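Local coordinates for protein D-aminoacyl-tRNA deacylase (Archaeoglobus fulgidus, PDB 1YQE) that probably hydrolyses D-aminoacyl-tRNAs to D-amino acids and free tRNA, with zinc as its cofactor, at residues E139-G144 and H216-Y221; H92-V97 and S152-I157; Y107-P112 and A228-K233. All coordinates share one frame; numbering follows the deposited sequence.

How the interactions relate
The three contacts lie in one alpha/beta fold with a mixed and a parallel sheet. Interaction 2 lies deepest, pairing two neighbouring strands of the mixed sheet beside the pyrophosphate pocket. Interaction 1 is also largely buried and reaches from a loop of that sheet to the edge of the parallel sheet. Interaction 3 is partly exposed and rests the loop after strand 88-92 on helix 228-238. Interaction 1 is rich in hydrogen bonds, and interaction 2 combines a backbone pair with ring packing, whereas interaction 3 is mainly aromatic and aliphatic packing. They also touch: His143 O meets Gly95 N, His216 NE2 meets Ala110 O, and Ser152 N meets Lys111 O, each probably in a hydrogen bond.

Interaction 1: E139-G144 and H216-Y221; sequences EVTHHG and HNFAKY. With POP (pyrophosphate 2-), chain B.
Val140 and Asn217 bring the two backbones to their closest approach, with CA atoms 4.9 Å apart. Here the loop after strand 135-138 of the mixed sheet meets strand 212-218, an outermost strand of the parallel sheet. One backbone bond ties them: Thr141 N donates to Asn217 O at 2.8 Å, with an N-H...O angle of 158°. The side chain of Thr141 adds two more. Its OG1 lies beside its own backbone N and anti to the carbonyl carbon (chi1 -67°). From there Thr141 OG1 hydrogen-bonds His216 ND1 at the ring edge, at 2.7 Å, and accepts from Asn217 N at 3.1 Å. A valine here would remove the hydroxyl, and His216 ND1 and Asn217 N would probably be left without this shared mate. The CG2 methyl of Thr141 also lies close to His216 ND1. Val140 makes the apolar part, with both methyls against Ala219 CB, the nearer being CG1 at 3.8 Å. Its CG2 also approaches the Tyr221 hydroxyl. Waters fill in the polar links. One water joins Thr141 O to Ala219 N, and another joins Thr141 O to Tyr221 OH. Toward the pocket, His142 NE2 donates to Glu139 OE1 at 2.7 Å. The bond comes from the anti side and is tilted 28° out of the carboxylate plane. The other oxygen, Glu139 OE2, is hydrogen-bonded to Thr90. His142 ND1 sits 3.5 Å above the centre of the His143 ring. At the edge of that ring, in its plane, pyrophosphate O4 is 3.4 Å from His143 CE1.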
loop_
_atom_site.group_PDB
_atom_site.type_symbol
_atom_site.label_atom_id
_atom_site.label_comp_id
_atom_site.label_asym_id
_atom_site.label_seq_id
_atom_site.Cartn_x
_atom_site.Cartn_y
_atom_site.Cartn_z
ATOM N N GLU A 139 -6.267 0.516 -4.239
ATOM C CA GLU A 139 -6.015 -0.231 -5.460
ATOM C C GLU A 139 -5.820 -1.639 -4.931
ATOM O O GLU A 139 -5.259 -1.819 -3.849
ATOM C CB GLU A 139 -4.731 0.216 -6.152
ATOM C CG GLU A 139 -4.859 1.417 -7.059
ATOM C CD GLU A 139 -3.556 1.721 -7.769
ATOM O OE1 GLU A 139 -3.075 0.845 -8.520
ATOM O OE2 GLU A 139 -3.006 2.828 -7.575
ATOM N N VAL A 140 -6.297 -2.638 -5.660
ATOM C CA VAL A 140 -6.116 -4.010 -5.216
ATOM C C VAL A 140 -4.631 -4.333 -5.320
ATOM O O VAL A 140 -3.856 -3.558 -5.885
ATOM C CB VAL A 140 -6.899 -4.995 -6.107
ATOM C CG1 VAL A 140 -8.392 -4.759 -5.953
ATOM C CG2 VAL A 140 -6.474 -4.825 -7.558
ATOM N N THR A 141 -4.232 -5.470 -4.763
ATOM C CA THR A 141 -2.843 -5.900 -4.834
ATOM C C THR A 141 -2.533 -6.239 -6.287
ATOM O O THR A 141 -3.281 -6.972 -6.926
ATOM C CB THR A 141 -2.609 -7.152 -3.975
ATOM O OG1 THR A 141 -2.783 -6.813 -2.595
ATOM C CG2 THR A 141 -1.213 -7.704 -4.189
ATOM N N HIS A 142 -1.447 -5.685 -6.808
ATOM C CA HIS A 142 -1.037 -5.943 -8.182
ATOM C C HIS A 142 0.334 -5.348 -8.475
ATOM O O HIS A 142 0.795 -4.446 -7.775
ATOM C CB HIS A 142 -2.048 -5.359 -9.167
ATOM C CG HIS A 142 -2.085 -3.865 -9.173
ATOM N ND1 HIS A 142 -1.866 -3.120 -10.312
ATOM C CD2 HIS A 142 -2.299 -2.974 -8.176
ATOM C CE1 HIS A 142 -1.940 -1.834 -10.015
ATOM N NE2 HIS A 142 -2.202 -1.718 -8.725
ATOM N N HIS A 143 0.967 -5.871 -9.524
ATOM C CA HIS A 143 2.282 -5.438 -9.977
ATOM C C HIS A 143 3.409 -5.681 -8.985
ATOM O O HIS A 143 3.174 -5.930 -7.802
ATOM C CB HIS A 143 2.239 -3.954 -10.364
ATOM C CG HIS A 143 1.462 -3.682 -11.617
ATOM N ND1 HIS A 143 1.338 -2.420 -12.159
ATOM C CD2 HIS A 143 0.775 -4.512 -12.438
ATOM C CE1 HIS A 143 0.610 -2.486 -13.260
ATOM N NE2 HIS A 143 0.256 -3.743 -13.452
ATOM N N GLY A 144 4.638 -5.618 -9.487
ATOM C CA GLY A 144 5.796 -5.816 -8.635
ATOM C C GLY A 144 6.036 -4.556 -7.819
ATOM O O GLY A 144 5.323 -3.568 -7.988
ATOM N N HIS A 216 -3.542 -7.262 1.977
ATOM C CA HIS A 216 -3.678 -7.510 0.548
ATOM C C HIS A 216 -5.153 -7.506 0.172
ATOM O O HIS A 216 -6.023 -7.661 1.033
ATOM C CB HIS A 216 -3.023 -8.845 0.180
ATOM C CG HIS A 216 -1.537 -8.750 0.031
ATOM N ND1 HIS A 216 -0.940 -8.089 -1.021
ATOM C CD2 HIS A 216 -0.529 -9.173 0.831
ATOM C CE1 HIS A 216 0.370 -8.107 -0.864
ATOM N NE2 HIS A 216 0.646 -8.756 0.254
ATOM N N ASN A 217 -5.416 -7.295 -1.110
ATOM C CA ASN A 217 -6.773 -7.255 -1.648
ATOM C C ASN A 217 -6.710 -7.883 -3.029
ATOM O O ASN A 217 -5.826 -7.557 -3.815
ATOM C CB ASN A 217 -7.267 -5.812 -1.780
ATOM C CG ASN A 217 -7.993 -5.325 -0.545
ATOM O OD1 ASN A 217 -8.951 -5.949 -0.095
ATOM N ND2 ASN A 217 -7.554 -4.190 0.001
ATOM N N PHE A 218 -7.643 -8.780 -3.324
ATOM C CA PHE A 218 -7.644 -9.444 -4.618
ATOM C C PHE A 218 -8.911 -9.171 -5.427
ATOM O O PHE A 218 -10.029 -9.471 -4.996
ATOM C CB PHE A 218 -7.431 -10.939 -4.407
ATOM C CG PHE A 218 -6.165 -11.252 -3.661
ATOM C CD1 PHE A 218 -4.926 -10.965 -4.225
ATOM C CD2 PHE A 218 -6.211 -11.774 -2.376
ATOM C CE1 PHE A 218 -3.748 -11.189 -3.514
ATOM C CE2 PHE A 218 -5.035 -12.005 -1.656
ATOM C CZ PHE A 218 -3.809 -11.710 -2.224
ATOM N N ALA A 219 -8.716 -8.591 -6.606
ATOM C CA ALA A 219 -9.814 -8.242 -7.498
ATOM C C ALA A 219 -10.503 -9.460 -8.088
ATOM O O ALA A 219 -9.945 -10.560 -8.119
ATOM C CB ALA A 219 -9.299 -7.361 -8.626
ATOM N N LYS A 220 -11.722 -9.248 -8.566
ATOM C CA LYS A 220 -12.496 -10.314 -9.178
ATOM C C LYS A 220 -11.746 -10.976 -10.334
ATOM O O LYS A 220 -11.941 -12.163 -10.591
ATOM C CB LYS A 220 -13.847 -9.764 -9.664
ATOM C CG LYS A 220 -14.575 -10.664 -10.648
ATOM C CD LYS A 220 -16.030 -10.252 -10.822
ATOM C CE LYS A 220 -16.575 -10.721 -12.166
ATOM N NZ LYS A 220 -16.261 -12.153 -12.434
ATOM N N TYR A 221 -10.883 -10.235 -11.028
ATOM C CA TYR A 221 -10.159 -10.836 -12.154
ATOM C C TYR A 221 -9.128 -11.883 -11.720
ATOM O O TYR A 221 -8.570 -12.599 -12.551
ATOM C CB TYR A 221 -9.509 -9.754 -13.046
ATOM C CG TYR A 221 -8.365 -8.963 -12.441
ATOM C CD1 TYR A 221 -7.121 -9.554 -12.222
ATOM C CD2 TYR A 221 -8.523 -7.616 -12.100
ATOM C CE1 TYR A 221 -6.061 -8.829 -11.680
ATOM C CE2 TYR A 221 -7.466 -6.879 -11.556
ATOM C CZ TYR A 221 -6.237 -7.495 -11.348
ATOM O OH TYR A 221 -5.182 -6.788 -10.806
HETATM P P1 POP B . 3.980 2.412 -13.445
HETATM O O1 POP B . 3.441 3.041 -14.719
HETATM O O2 POP B . 5.270 3.142 -13.053
HETATM O O3 POP B . 4.319 0.943 -13.651
HETATM O O POP B . 2.936 2.616 -12.168
HETATM P P2 POP B . 1.521 1.768 -11.967
HETATM O O4 POP B . 1.209 0.850 -13.118
HETATM O O5 POP B . 0.395 2.730 -11.775
HETATM O O6 POP B . 1.762 0.988 -10.580
HETATM O O HOH W 1 -5.404 -2.735 -1.453
HETATM O O HOH W 2 -5.973 -8.221 -7.241
HETATM O O HOH W 3 -3.516 -8.420 -9.328
#

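Interaction 2: H92-V97 and S152-I157; sequences HVSGNV and SAFYEI
His92 pairs with Phe154 through two backbone bonds. His92 N donates to Phe154 O at 3.2 Å, and Phe154 N returns a nearly straight bond of 2.7 Å to His92 O. This is an antiparallel hydrogen-bonded pair. The side chains of both residues lie on the same face of the sheet. His92 has its CG between the backbone N and the carbonyl carbon (chi1 82°), which turns the ring back over the neighbouring strand. The two rings are nearly parallel, with planes at 23°, but slid so far apart that they barely overlap. The close touch is instead His92 CE1 on Phe154 CB, at 3.4 Å. At the edge of the imidazole, Glu156 OE2 comes to 3.3 Å from His92 CE1, with the carboxylate plane turned 76° from the ring. A water at the ring edge bonds to His92 ND1 at 2.6 Å and donates to Phe154 O. That carbonyl therefore holds two donors. At Val93 the chain has left strand 88-92, and this residue sets CG2 against Ser152 O at 3.6 Å and against the methyl of Ala153. Helix 114-125 packs on this pair through Met117. Ser94 then lays OG 3.7 Å from Phe154 CE1, while the hydroxyl itself is hydrogen-bonded to Pro145 O. Its N donates to a water that also bonds Ser152 OG. Strands 88-92 and 152-159 are thus adjacent in the mixed sheet, and Glu156, which touches the bound pyrophosphate, places their pairing at the wall of the ligand pocket.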
loop_
_atom_site.group_PDB
_atom_site.type_symbol
_atom_site.label_atom_id
_atom_site.label_comp_id
_atom_site.label_asym_id
_atom_site.label_seq_id
_atom_site.Cartn_x
_atom_site.Cartn_y
_atom_site.Cartn_z
ATOM N N HIS A 92 -1.805 0.843 -2.183
ATOM C CA HIS A 92 -1.874 -0.577 -2.492
ATOM C C HIS A 92 -0.559 -1.233 -2.119
ATOM O O HIS A 92 0.459 -0.559 -1.938
ATOM C CB HIS A 92 -2.145 -0.821 -3.982
ATOM C CG HIS A 92 -0.922 -0.742 -4.850
ATOM N ND1 HIS A 92 -0.441 0.444 -5.359
ATOM C CD2 HIS A 92 -0.094 -1.712 -5.311
ATOM C CE1 HIS A 92 0.628 0.203 -6.100
ATOM N NE2 HIS A 92 0.859 -1.097 -6.087
ATOM N N VAL A 93 -0.589 -2.553 -1.987
ATOM C CA VAL A 93 0.609 -3.313 -1.674
ATOM C C VAL A 93 0.901 -4.129 -2.928
ATOM O O VAL A 93 -0.014 -4.642 -3.567
ATOM C CB VAL A 93 0.380 -4.245 -0.469
ATOM C CG1 VAL A 93 1.609 -5.105 -0.231
ATOM C CG2 VAL A 93 0.086 -3.413 0.774
ATOM N N SER A 94 2.172 -4.224 -3.292
ATOM C CA SER A 94 2.569 -4.967 -4.480
ATOM C C SER A 94 2.475 -6.479 -4.269
ATOM O O SER A 94 2.488 -6.969 -3.133
ATOM C CB SER A 94 3.988 -4.554 -4.895
ATOM O OG SER A 94 4.878 -4.570 -3.793
ATOM N N GLY A 95 2.356 -7.207 -5.375
ATOM C CA GLY A 95 2.238 -8.653 -5.325
ATOM C C GLY A 95 1.489 -9.153 -6.546
ATOM O O GLY A 95 0.702 -8.412 -7.137
ATOM N N ASN A 96 1.733 -10.402 -6.930
ATOM C CA ASN A 96 1.081 -10.982 -8.103
ATOM C C ASN A 96 0.327 -12.254 -7.791
ATOM O O ASN A 96 0.704 -13.010 -6.898
ATOM C CB ASN A 96 2.108 -11.342 -9.182
ATOM C CG ASN A 96 2.898 -10.161 -9.661
ATOM O OD1 ASN A 96 2.335 -9.187 -10.149
ATOM N ND2 ASN A 96 4.222 -10.239 -9.535
ATOM N N VAL A 97 -0.745 -12.492 -8.535
ATOM C CA VAL A 97 -1.477 -13.732 -8.376
ATOM C C VAL A 97 -1.036 -14.592 -9.569
ATOM O O VAL A 97 0.111 -15.042 -9.615
ATOM C CB VAL A 97 -3.011 -13.540 -8.399
ATOM C CG1 VAL A 97 -3.704 -14.890 -8.189
ATOM C CG2 VAL A 97 -3.439 -12.577 -7.293
ATOM N N SER A 152 5.520 -3.059 3.693
ATOM C CA SER A 152 5.537 -1.958 2.742
ATOM C C SER A 152 4.203 -1.702 2.064
ATOM O O SER A 152 3.248 -2.457 2.224
ATOM C CB SER A 152 6.607 -2.202 1.673
ATOM O OG SER A 152 6.232 -3.259 0.805
ATOM N N ALA A 153 4.159 -0.612 1.308
ATOM C CA ALA A 153 2.970 -0.226 0.557
ATOM C C ALA A 153 3.356 0.903 -0.388
ATOM O O ALA A 153 4.386 1.558 -0.195
ATOM C CB ALA A 153 1.851 0.231 1.507
ATOM N N PHE A 154 2.540 1.110 -1.418
ATOM C CA PHE A 154 2.773 2.166 -2.390
ATOM C C PHE A 154 1.768 3.293 -2.174
ATOM O O PHE A 154 0.562 3.053 -2.081
ATOM C CB PHE A 154 2.624 1.637 -3.822
ATOM C CG PHE A 154 3.849 0.940 -4.342
ATOM C CD1 PHE A 154 4.256 -0.277 -3.806
ATOM C CD2 PHE A 154 4.595 1.505 -5.370
ATOM C CE1 PHE A 154 5.395 -0.923 -4.294
ATOM C CE2 PHE A 154 5.728 0.869 -5.860
ATOM C CZ PHE A 154 6.129 -0.348 -5.321
ATOM N N TYR A 155 2.285 4.512 -2.085
ATOM C CA TYR A 155 1.478 5.713 -1.889
ATOM C C TYR A 155 1.687 6.506 -3.166
ATOM O O TYR A 155 2.786 6.990 -3.424
ATOM C CB TYR A 155 1.991 6.464 -0.660
ATOM C CG TYR A 155 2.020 5.584 0.571
ATOM C CD1 TYR A 155 3.036 4.641 0.764
ATOM C CD2 TYR A 155 0.990 5.637 1.504
ATOM C CE1 TYR A 155 3.013 3.768 1.862
ATOM C CE2 TYR A 155 0.957 4.783 2.592
ATOM C CZ TYR A 155 1.966 3.849 2.769
ATOM O OH TYR A 155 1.902 3.007 3.853
ATOM N N GLU A 156 0.631 6.638 -3.966
ATOM C CA GLU A 156 0.768 7.294 -5.256
ATOM C C GLU A 156 -0.192 8.431 -5.578
ATOM O O GLU A 156 -1.154 8.694 -4.854
ATOM C CB GLU A 156 0.653 6.229 -6.352
ATOM C CG GLU A 156 1.367 4.928 -6.007
ATOM C CD GLU A 156 1.167 3.834 -7.041
ATOM O OE1 GLU A 156 0.105 3.808 -7.704
ATOM O OE2 GLU A 156 2.072 2.989 -7.183
ATOM N N ILE A 157 0.098 9.081 -6.702
ATOM C CA ILE A 157 -0.692 10.181 -7.236
ATOM C C ILE A 157 -1.001 9.805 -8.680
ATOM O O ILE A 157 -0.077 9.550 -9.458
ATOM C CB ILE A 157 0.108 11.494 -7.258
ATOM C CG1 ILE A 157 0.519 11.881 -5.840
ATOM C CG2 ILE A 157 -0.721 12.600 -7.894
ATOM C CD1 ILE A 157 1.375 13.132 -5.782
HETATM O O HOH W 4 -0.944 2.924 -4.714
HETATM O O HOH W 5 4.218 -2.887 -1.642
#

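Interaction 3: Y107-P112 and A228-K233; sequences YSLAKP and AEFLVK
Phe230 is swung off the helix toward the loop by a chi1 of -171°, which puts CG opposite its backbone N. There its ring meets the ring of Tyr107 at about a right angle. The result is a T-shaped stack, with centroids 5.8 Å apart and planes at 83°. The edge of Tyr107 points at the face of Phe230. Its CD1 stands 4.0 Å above that face, offset toward the rim. The backbone of Tyr107 touches as well, because its O lies in the plane of the Phe230 ring at the edge, 3.5 Å from CE1. The side chains of Leu109 and Phe230 point at each other from opposite directions, and Leu109 meets the CZ end of the ring obliquely. Leu109 CG is 3.6 Å from Phe230 CZ, and both leucine methyls are also close to CZ. Tyr107 thus lies over one face, and Leu109 packs beyond CZ from the other side of the ring plane. Lys233, one turn further along the helix, bends at chi3 (-72°) and brings its NZ to 2.9 Å from Tyr107 O. Leu109 N donates to a water at 2.8 Å, and the same water takes a weak bond from Lys233 NZ. The amine end of Lys233 lies beside the loop backbone, on the more exposed side of the contact. Leu109 also packs on His216 and Phe218 of strand 212-218. Helix 228-238 links strands 212-218 and 242-245, which run parallel in one sheet with strand 189-194 between them. Phe230 thus docks the loop onto the helix of a beta-alpha-beta crossover.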
loop_
_atom_site.group_PDB
_atom_site.type_symbol
_atom_site.label_atom_id
_atom_site.label_comp_id
_atom_site.label_asym_id
_atom_site.label_seq_id
_atom_site.Cartn_x
_atom_site.Cartn_y
_atom_site.Cartn_z
ATOM N N TYR A 107 2.453 -15.539 -8.280
ATOM C CA TYR A 107 2.027 -16.025 -6.973
ATOM C C TYR A 107 2.963 -15.667 -5.829
ATOM O O TYR A 107 3.217 -16.486 -4.946
ATOM C CB TYR A 107 1.847 -17.544 -7.031
ATOM C CG TYR A 107 0.797 -17.968 -8.032
ATOM C CD1 TYR A 107 -0.562 -17.804 -7.757
ATOM C CD2 TYR A 107 1.161 -18.484 -9.275
ATOM C CE1 TYR A 107 -1.534 -18.139 -8.697
ATOM C CE2 TYR A 107 0.195 -18.820 -10.222
ATOM C CZ TYR A 107 -1.147 -18.645 -9.926
ATOM O OH TYR A 107 -2.109 -18.975 -10.857
ATOM N N SER A 108 3.472 -14.440 -5.849
ATOM C CA SER A 108 4.369 -13.958 -4.806
ATOM C C SER A 108 3.814 -12.621 -4.311
ATOM O O SER A 108 3.402 -11.779 -5.105
ATOM C CB SER A 108 5.780 -13.780 -5.365
ATOM O OG SER A 108 6.705 -13.497 -4.330
ATOM N N LEU A 109 3.804 -12.437 -2.998
ATOM C CA LEU A 109 3.263 -11.224 -2.398
ATOM C C LEU A 109 4.277 -10.486 -1.534
ATOM O O LEU A 109 5.085 -11.106 -0.851
ATOM C CB LEU A 109 2.049 -11.583 -1.536
ATOM C CG LEU A 109 0.863 -12.300 -2.192
ATOM C CD1 LEU A 109 -0.105 -12.794 -1.118
ATOM C CD2 LEU A 109 0.169 -11.344 -3.157
ATOM N N ALA A 110 4.226 -9.158 -1.563
ATOM C CA ALA A 110 5.122 -8.360 -0.739
ATOM C C ALA A 110 4.492 -8.246 0.645
ATOM O O ALA A 110 3.273 -8.340 0.795
ATOM C CB ALA A 110 5.310 -6.974 -1.349
ATOM N N LYS A 111 5.323 -8.066 1.663
ATOM C CA LYS A 111 4.836 -7.924 3.026
ATOM C C LYS A 111 4.112 -6.576 3.152
ATOM O O LYS A 111 4.699 -5.531 2.904
ATOM C CB LYS A 111 6.021 -7.976 3.999
ATOM C CG LYS A 111 5.692 -7.740 5.475
ATOM C CD LYS A 111 4.989 -8.920 6.107
ATOM C CE LYS A 111 4.988 -8.798 7.629
ATOM N NZ LYS A 111 4.313 -9.946 8.290
ATOM N N PRO A 112 2.821 -6.587 3.521
ATOM C CA PRO A 112 2.094 -5.316 3.657
ATOM C C PRO A 112 2.399 -4.589 4.966
ATOM O O PRO A 112 3.067 -5.128 5.844
ATOM C CB PRO A 112 0.630 -5.745 3.571
ATOM C CG PRO A 112 0.646 -7.101 4.199
ATOM C CD PRO A 112 1.905 -7.736 3.627
ATOM N N ALA A 228 -6.856 -21.798 -2.003
ATOM C CA ALA A 228 -7.024 -21.645 -0.570
ATOM C C ALA A 228 -5.664 -21.408 0.083
ATOM O O ALA A 228 -5.550 -20.598 1.000
ATOM C CB ALA A 228 -7.683 -22.884 0.018
ATOM N N GLU A 229 -4.630 -22.097 -0.401
ATOM C CA GLU A 229 -3.294 -21.944 0.174
ATOM C C GLU A 229 -2.692 -20.567 -0.094
ATOM O O GLU A 229 -1.984 -20.017 0.750
ATOM C CB GLU A 229 -2.355 -23.044 -0.338
ATOM C CG GLU A 229 -0.952 -22.977 0.257
ATOM C CD GLU A 229 -0.954 -22.808 1.777
ATOM O OE1 GLU A 229 -1.574 -23.639 2.478
ATOM O OE2 GLU A 229 -0.329 -21.839 2.270
ATOM N N PHE A 230 -2.967 -20.009 -1.268
ATOM C CA PHE A 230 -2.455 -18.687 -1.586
ATOM C C PHE A 230 -3.106 -17.677 -0.640
ATOM O O PHE A 230 -2.442 -16.773 -0.137
ATOM C CB PHE A 230 -2.779 -18.309 -3.031
ATOM C CG PHE A 230 -2.098 -17.049 -3.490
ATOM C CD1 PHE A 230 -0.727 -17.027 -3.709
ATOM C CD2 PHE A 230 -2.828 -15.879 -3.685
ATOM C CE1 PHE A 230 -0.086 -15.860 -4.117
ATOM C CE2 PHE A 230 -2.198 -14.705 -4.091
ATOM C CZ PHE A 230 -0.829 -14.695 -4.308
ATOM N N LEU A 231 -4.406 -17.829 -0.404
ATOM C CA LEU A 231 -5.105 -16.919 0.499
ATOM C C LEU A 231 -4.560 -17.031 1.920
ATOM O O LEU A 231 -4.481 -16.034 2.635
ATOM C CB LEU A 231 -6.612 -17.192 0.491
ATOM C CG LEU A 231 -7.355 -16.707 -0.759
ATOM C CD1 LEU A 231 -8.849 -16.995 -0.608
ATOM C CD2 LEU A 231 -7.122 -15.210 -0.949
ATOM N N VAL A 232 -4.186 -18.239 2.332
ATOM C CA VAL A 232 -3.625 -18.428 3.670
ATOM C C VAL A 232 -2.299 -17.680 3.767
ATOM O O VAL A 232 -1.995 -17.063 4.793
ATOM C CB VAL A 232 -3.392 -19.924 3.981
ATOM C CG1 VAL A 232 -2.493 -20.072 5.202
ATOM C CG2 VAL A 232 -4.727 -20.609 4.229
ATOM N N LYS A 233 -1.511 -17.733 2.694
ATOM C CA LYS A 233 -0.231 -17.037 2.652
ATOM C C LYS A 233 -0.444 -15.528 2.776
ATOM O O LYS A 233 0.314 -14.837 3.456
ATOM C CB LYS A 233 0.503 -17.317 1.336
ATOM C CG LYS A 233 1.711 -16.403 1.135
ATOM C CD LYS A 233 2.129 -16.269 -0.333
ATOM C CE LYS A 233 2.778 -17.531 -0.868
ATOM N NZ LYS A 233 3.372 -17.307 -2.220
HETATM O O HOH W 6 4.943 -14.463 -1.430
#